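Local coordinates for adenosyl-chloride synthase (Thermotoga maritima, PDB 2ZBV), which binds adenosine and probably acts on S-adenosyl-L-methionine, as a hydrolase or a halogenase, at residues F117-P122 with H127-F132; I2-D7 with G16-V21. All coordinates share one frame; numbering follows the deposited sequence.

Contact 1 (F117-P122 with H127-F132)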
loop_
_atom_site.group_PDB
_atom_site.type_symbol
_atom_site.label_atom_id
_atom_site.label_comp_id
_atom_site.label_asym_id
_atom_site.label_seq_id
_atom_site.Cartn_x
_atom_site.Cartn_y
_atom_site.Cartn_z
ATOM N N PHE A 117 25.391 -1.217 -11.363
ATOM C CA PHE A 117 24.316 -0.256 -11.617
ATOM C C PHE A 117 23.307 -0.719 -12.653
ATOM O O PHE A 117 23.596 -1.585 -13.474
ATOM C CB PHE A 117 24.901 1.096 -12.060
ATOM C CG PHE A 117 25.794 1.747 -11.033
ATOM C CD1 PHE A 117 26.027 1.145 -9.798
ATOM C CD2 PHE A 117 26.386 2.976 -11.296
ATOM C CE1 PHE A 117 26.829 1.755 -8.841
ATOM C CE2 PHE A 117 27.192 3.598 -10.346
ATOM C CZ PHE A 117 27.414 2.987 -9.114
ATOM N N TYR A 118 22.117 -0.127 -12.604
ATOM C CA TYR A 118 21.044 -0.439 -13.541
ATOM C C TYR A 118 21.331 0.302 -14.846
ATOM O O TYR A 118 20.995 -0.173 -15.928
ATOM C CB TYR A 118 19.696 -0.012 -12.935
ATOM C CG TYR A 118 18.537 0.154 -13.901
ATOM C CD1 TYR A 118 18.129 -0.885 -14.738
ATOM C CD2 TYR A 118 17.819 1.353 -13.944
ATOM C CE1 TYR A 118 17.024 -0.730 -15.599
ATOM C CE2 TYR A 118 16.727 1.520 -14.791
ATOM C CZ TYR A 118 16.332 0.477 -15.615
ATOM O OH TYR A 118 15.239 0.653 -16.436
ATOM N N LYS A 119 21.966 1.465 -14.739
ATOM C CA LYS A 119 22.318 2.245 -15.921
ATOM C C LYS A 119 23.736 2.784 -15.839
ATOM O O LYS A 119 24.235 3.089 -14.758
ATOM C CB LYS A 119 21.333 3.400 -16.123
ATOM C CG LYS A 119 19.959 2.923 -16.556
ATOM C CD LYS A 119 19.117 4.026 -17.172
ATOM C CE LYS A 119 18.716 5.074 -16.163
ATOM N NZ LYS A 119 17.643 5.924 -16.743
ATOM N N LYS A 120 24.381 2.889 -16.996
ATOM C CA LYS A 120 25.746 3.386 -17.082
ATOM C C LYS A 120 25.829 4.791 -16.498
ATOM O O LYS A 120 26.768 5.123 -15.778
ATOM C CB LYS A 120 26.203 3.391 -18.544
ATOM C CG LYS A 120 27.660 3.780 -18.751
ATOM C CD LYS A 120 28.078 3.600 -20.208
ATOM C CE LYS A 120 27.240 4.469 -21.144
ATOM N NZ LYS A 120 27.615 4.281 -22.581
ATOM N N ASN A 121 24.831 5.609 -16.812
ATOM C CA ASN A 121 24.761 6.982 -16.317
ATOM C C ASN A 121 23.518 7.129 -15.440
ATOM O O ASN A 121 22.422 7.384 -15.937
ATOM C CB ASN A 121 24.680 7.967 -17.489
ATOM C CG ASN A 121 25.961 8.021 -18.301
ATOM O OD1 ASN A 121 25.926 8.236 -19.514
ATOM N ND2 ASN A 121 27.102 7.843 -17.635
ATOM N N PRO A 122 23.676 6.960 -14.119
ATOM C CA PRO A 122 22.556 7.077 -13.180
ATOM C C PRO A 122 21.886 8.450 -13.214
ATOM O O PRO A 122 22.551 9.467 -13.411
ATOM C CB PRO A 122 23.213 6.818 -11.826
ATOM C CG PRO A 122 24.358 5.911 -12.169
ATOM C CD PRO A 122 24.905 6.545 -13.420
ATOM N N HIS A 127 18.832 7.616 -7.366
ATOM C CA HIS A 127 19.834 6.577 -7.166
ATOM C C HIS A 127 19.152 5.330 -6.600
ATOM O O HIS A 127 19.658 4.218 -6.737
ATOM C CB HIS A 127 20.931 7.069 -6.219
ATOM C CG HIS A 127 21.864 8.068 -6.836
ATOM N ND1 HIS A 127 21.690 8.564 -8.110
ATOM C CD2 HIS A 127 22.973 8.673 -6.346
ATOM C CE1 HIS A 127 22.651 9.431 -8.381
ATOM N NE2 HIS A 127 23.443 9.516 -7.326
ATOM N N GLY A 128 17.991 5.518 -5.975
ATOM C CA GLY A 128 17.261 4.385 -5.435
ATOM C C GLY A 128 17.009 3.332 -6.506
ATOM O O GLY A 128 17.091 2.132 -6.241
ATOM N N ARG A 129 16.702 3.777 -7.720
ATOM C CA ARG A 129 16.439 2.864 -8.840
ATOM C C ARG A 129 17.701 2.467 -9.611
ATOM O O ARG A 129 17.875 1.304 -9.987
ATOM C CB ARG A 129 15.472 3.510 -9.848
ATOM C CG ARG A 129 15.299 2.721 -11.155
ATOM C CD ARG A 129 14.662 3.569 -12.266
ATOM N NE ARG A 129 15.555 4.639 -12.714
ATOM C CZ ARG A 129 15.174 5.691 -13.435
ATOM N NH1 ARG A 129 13.905 5.831 -13.804
ATOM N NH2 ARG A 129 16.066 6.615 -13.777
ATOM N N ASP A 130 18.574 3.445 -9.836
ATOM C CA ASP A 130 19.774 3.232 -10.633
ATOM C C ASP A 130 21.003 2.661 -9.956
ATOM O O ASP A 130 21.864 2.094 -10.632
ATOM C CB ASP A 130 20.155 4.540 -11.329
ATOM C CG ASP A 130 19.023 5.097 -12.167
ATOM O OD1 ASP A 130 18.202 4.289 -12.654
ATOM O OD2 ASP A 130 18.961 6.335 -12.350
ATOM N N ILE A 131 21.084 2.801 -8.639
ATOM C CA ILE A 131 22.243 2.317 -7.901
ATOM C C ILE A 131 21.926 1.402 -6.717
ATOM O O ILE A 131 22.454 0.293 -6.626
ATOM C CB ILE A 131 23.082 3.502 -7.377
ATOM C CG1 ILE A 131 23.523 4.395 -8.546
ATOM C CG2 ILE A 131 24.289 2.977 -6.594
ATOM C CD1 ILE A 131 24.366 5.611 -8.126
ATOM N N PHE A 132 21.070 1.868 -5.810
ATOM C CA PHE A 132 20.729 1.088 -4.621
ATOM C C PHE A 132 19.976 -0.207 -4.868
ATOM O O PHE A 132 20.381 -1.263 -4.376
ATOM C CB PHE A 132 19.937 1.951 -3.630
ATOM C CG PHE A 132 20.724 3.101 -3.066
ATOM C CD1 PHE A 132 21.935 2.876 -2.414
ATOM C CD2 PHE A 132 20.253 4.405 -3.179
ATOM C CE1 PHE A 132 22.667 3.933 -1.885
ATOM C CE2 PHE A 132 20.976 5.476 -2.653
ATOM C CZ PHE A 132 22.183 5.243 -2.005
#
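The loop residues 117-122 pass along the first turn of helix 127-140, and one straight backbone bond joins them, from Tyr-118 N to Asp-130 O (3.0 Å, N-H...O angle 170°). The pairing belongs to the N-terminal domain of the SAM hydroxide adenosyltransferase family. The helix has a wide pi-type turn here: His-127 O accepts from both Ile-131 N and Phe-132 N. Ile-131 lies over the Phe-117 ring. Its CG1 sits 4.0 Å above the ring centre, a CH-pi contact. Pro-122 packs on the same isoleucine and also lays CB against Asp-130 CB (3.8 Å).

Arg-129 holds the Asp-130 carboxylate side-on, NE to OD1 (2.7 Å) and NH2 to OD2 (3.2 Å). This double grip probably fixes the rotation of the carboxylate. OD2 also bonds Ser-123 OG. The bend of Arg-129 at chi3 (68°) turns its guanidinium back to its neighbour. Lys-119 NZ comes close to Arg-129 NH2, but both are donors, and the nearby carboxylate probably offsets their charges. Tyr-118 OH and Arg-129 NH1 both reach Asp-56 of the second subunit, so this contact also forms part of the subunit interface. The Tyr-118 ring presents its edge to the carboxylate, with CD2 3.2 Å from Asp-130 OD1.

Contact 2 (I2-D7 with G16-V21). With ADN (adenosine), chain D.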
loop_
_atom_site.group_PDB
_atom_site.type_symbol
_atom_site.label_atom_id
_atom_site.label_comp_id
_atom_site.label_asym_id
_atom_site.label_seq_id
_atom_site.Cartn_x
_atom_site.Cartn_y
_atom_site.Cartn_z
ATOM N N ILE A 2 14.765 -9.526 0.469
ATOM C CA ILE A 2 15.115 -8.113 0.493
ATOM C C ILE A 2 14.045 -7.320 1.259
ATOM O O ILE A 2 12.868 -7.396 0.921
ATOM C CB ILE A 2 15.222 -7.550 -0.954
ATOM C CG1 ILE A 2 16.500 -8.065 -1.620
ATOM C CG2 ILE A 2 15.223 -6.031 -0.939
ATOM C CD1 ILE A 2 16.589 -7.717 -3.104
ATOM N N GLY A 3 14.460 -6.583 2.293
ATOM C CA GLY A 3 13.534 -5.764 3.072
ATOM C C GLY A 3 13.606 -4.368 2.473
ATOM O O GLY A 3 14.675 -3.768 2.456
ATOM N N PHE A 4 12.472 -3.838 2.024
ATOM C CA PHE A 4 12.417 -2.548 1.324
ATOM C C PHE A 4 11.795 -1.420 2.162
ATOM O O PHE A 4 10.639 -1.515 2.586
ATOM C CB PHE A 4 11.618 -2.791 0.031
ATOM C CG PHE A 4 11.870 -1.798 -1.087
ATOM C CD1 PHE A 4 12.831 -0.794 -0.979
ATOM C CD2 PHE A 4 11.111 -1.882 -2.260
ATOM C CE1 PHE A 4 13.034 0.122 -2.029
ATOM C CE2 PHE A 4 11.299 -0.975 -3.317
ATOM C CZ PHE A 4 12.267 0.031 -3.194
ATOM N N LEU A 5 12.563 -0.350 2.386
ATOM C CA LEU A 5 12.108 0.798 3.187
ATOM C C LEU A 5 12.447 2.138 2.500
ATOM O O LEU A 5 13.604 2.385 2.160
ATOM C CB LEU A 5 12.770 0.730 4.570
ATOM C CG LEU A 5 12.591 1.828 5.628
ATOM C CD1 LEU A 5 11.121 2.052 5.921
ATOM C CD2 LEU A 5 13.307 1.398 6.915
ATOM N N THR A 6 11.443 2.996 2.299
ATOM C CA THR A 6 11.652 4.304 1.657
ATOM C C THR A 6 10.619 5.345 2.113
ATOM O O THR A 6 9.723 5.050 2.904
ATOM C CB THR A 6 11.503 4.241 0.110
ATOM O OG1 THR A 6 10.109 4.213 -0.229
ATOM C CG2 THR A 6 12.189 2.992 -0.481
ATOM N N ASP A 7 10.755 6.558 1.577
ATOM C CA ASP A 7 9.834 7.656 1.849
ATOM C C ASP A 7 9.185 8.029 0.512
ATOM O O ASP A 7 8.687 9.137 0.345
ATOM C CB ASP A 7 10.594 8.866 2.428
ATOM C CG ASP A 7 11.641 9.435 1.459
ATOM O OD1 ASP A 7 12.080 8.702 0.548
ATOM O OD2 ASP A 7 12.043 10.609 1.619
ATOM N N GLY A 16 7.295 0.776 -7.666
ATOM C CA GLY A 16 7.145 -0.246 -8.688
ATOM C C GLY A 16 8.311 -0.354 -9.662
ATOM O O GLY A 16 8.714 -1.465 -10.012
ATOM N N VAL A 17 8.861 0.773 -10.114
ATOM C CA VAL A 17 9.976 0.703 -11.064
ATOM C C VAL A 17 11.230 0.127 -10.425
ATOM O O VAL A 17 11.997 -0.558 -11.087
ATOM C CB VAL A 17 10.301 2.085 -11.705
ATOM C CG1 VAL A 17 9.131 2.545 -12.551
ATOM C CG2 VAL A 17 10.607 3.113 -10.640
ATOM N N ALA A 18 11.437 0.410 -9.139
ATOM C CA ALA A 18 12.587 -0.123 -8.420
ATOM C C ALA A 18 12.426 -1.635 -8.294
ATOM O O ALA A 18 13.403 -2.383 -8.390
ATOM C CB ALA A 18 12.691 0.496 -7.039
ATOM N N LYS A 19 11.196 -2.086 -8.085
ATOM C CA LYS A 19 10.937 -3.521 -7.962
ATOM C C LYS A 19 11.165 -4.201 -9.307
ATOM O O LYS A 19 11.671 -5.327 -9.371
ATOM C CB LYS A 19 9.504 -3.770 -7.485
ATOM C CG LYS A 19 9.286 -3.459 -6.009
ATOM C CD LYS A 19 7.906 -3.908 -5.564
ATOM C CE LYS A 19 7.686 -3.652 -4.079
ATOM N NZ LYS A 19 6.302 -4.042 -3.680
ATOM N N ALA A 20 10.789 -3.508 -10.380
ATOM C CA ALA A 20 10.971 -4.034 -11.728
ATOM C C ALA A 20 12.461 -4.220 -11.990
ATOM O O ALA A 20 12.874 -5.235 -12.545
ATOM C CB ALA A 20 10.369 -3.083 -12.753
ATOM N N VAL A 21 13.266 -3.247 -11.573
ATOM C CA VAL A 21 14.708 -3.323 -11.764
ATOM C C VAL A 21 15.287 -4.515 -11.002
ATOM O O VAL A 21 16.137 -5.239 -11.517
ATOM C CB VAL A 21 15.397 -2.031 -11.284
ATOM C CG1 VAL A 21 16.900 -2.251 -11.170
ATOM C CG2 VAL A 21 15.100 -0.890 -12.265
HETATM O "O5'" ADN D . 15.985 9.443 -5.073
HETATM C "C5'" ADN D . 14.943 9.215 -4.118
HETATM C "C4'" ADN D . 15.052 10.240 -2.992
HETATM O "O4'" ADN D . 14.878 11.607 -3.474
HETATM C "C3'" ADN D . 13.980 10.047 -1.894
HETATM O "O3'" ADN D . 14.455 9.177 -0.869
HETATM C "C2'" ADN D . 13.712 11.490 -1.413
HETATM O "O2'" ADN D . 14.041 11.656 -0.033
HETATM C "C1'" ADN D . 14.565 12.390 -2.303
HETATM N N9 ADN D . 13.806 13.598 -2.674
HETATM C C8 ADN D . 12.696 13.643 -3.491
HETATM N N7 ADN D . 12.267 14.862 -3.606
HETATM C C5 ADN D . 13.059 15.682 -2.880
HETATM C C6 ADN D . 13.086 17.081 -2.623
HETATM N N6 ADN D . 12.135 17.922 -3.187
HETATM N N1 ADN D . 14.056 17.569 -1.818
HETATM C C2 ADN D . 14.990 16.771 -1.261
HETATM N N3 ADN D . 14.999 15.452 -1.479
HETATM C C4 ADN D . 14.066 14.876 -2.269
#
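Phe-4 carries its CG opposite the backbone N (chi1 -157°), and this directs the ring from strand 2-6 onto helix 14-25. Lys-19 on the helix sets its CG beside its own backbone N (chi1 -74°), next to that ring. The strand and helix are the first two elements of a beta-alpha-beta unit. Their nearest CA atoms, those of Phe-4 and Lys-19, are 9.5 Å apart, so side chains make the contact and no hydrogen bond crosses it. The far end of the ring does the touching. Phe-4 CZ meets the methyl CB of Ala-18 at 3.9 Å. Lys-19 CG comes to the ring edge, near its plane, with Phe-4 CE2 4.2 Å away. Only the aliphatic start of the lysine takes part. Beyond CG the chain is extended, and NZ forms a salt bridge with Asp-33.

Asp-7, just past the end of the strand, binds the ribose of adenosine. Each carboxylate oxygen takes one hydroxyl: O3' donates to OD1 (2.8 Å) and O2' donates to OD2 (2.8 Å). The backbone N of Phe-41 also donates to OD2, which should help hold the carboxylate in place. Phe-180 of the second subunit packs on Asp-7, and the adenosine also bonds residues of that subunit. The pocket is therefore shared between two chains.

Ala-18 touches Trp-8 as well, a further residue of the adenosine site. Phe-4 also meets His-36 edge-to-face. In the sheet, strand 2-6 runs parallel to strands 31-33 and 62-66, between the two. Leu-5 packs on helix 43-54, while Val-21 of helix 14-25 packs on helix 127-140.

From the N terminus, contact 2 comes first. It closes the short loop from strand 2-6 into helix 14-25, with only eight residues between its segments. The chain then builds the rest of the six-stranded sheet, as far as strand 105-110. Contact 1 follows and closes a tighter turn that leads into helix 127-140. The two are in series and neither encloses the other. They meet in space nonetheless: Val-21 CG2 lies 3.8 Å from both Arg-129 CG and Tyr-118 CZ. Contact 2 packs helix 14-25 on strand 2-6, contact 1 ties the 117-122 loop to helix 127-140, and Val-21 joins the two. Both contacts also touch the second subunit.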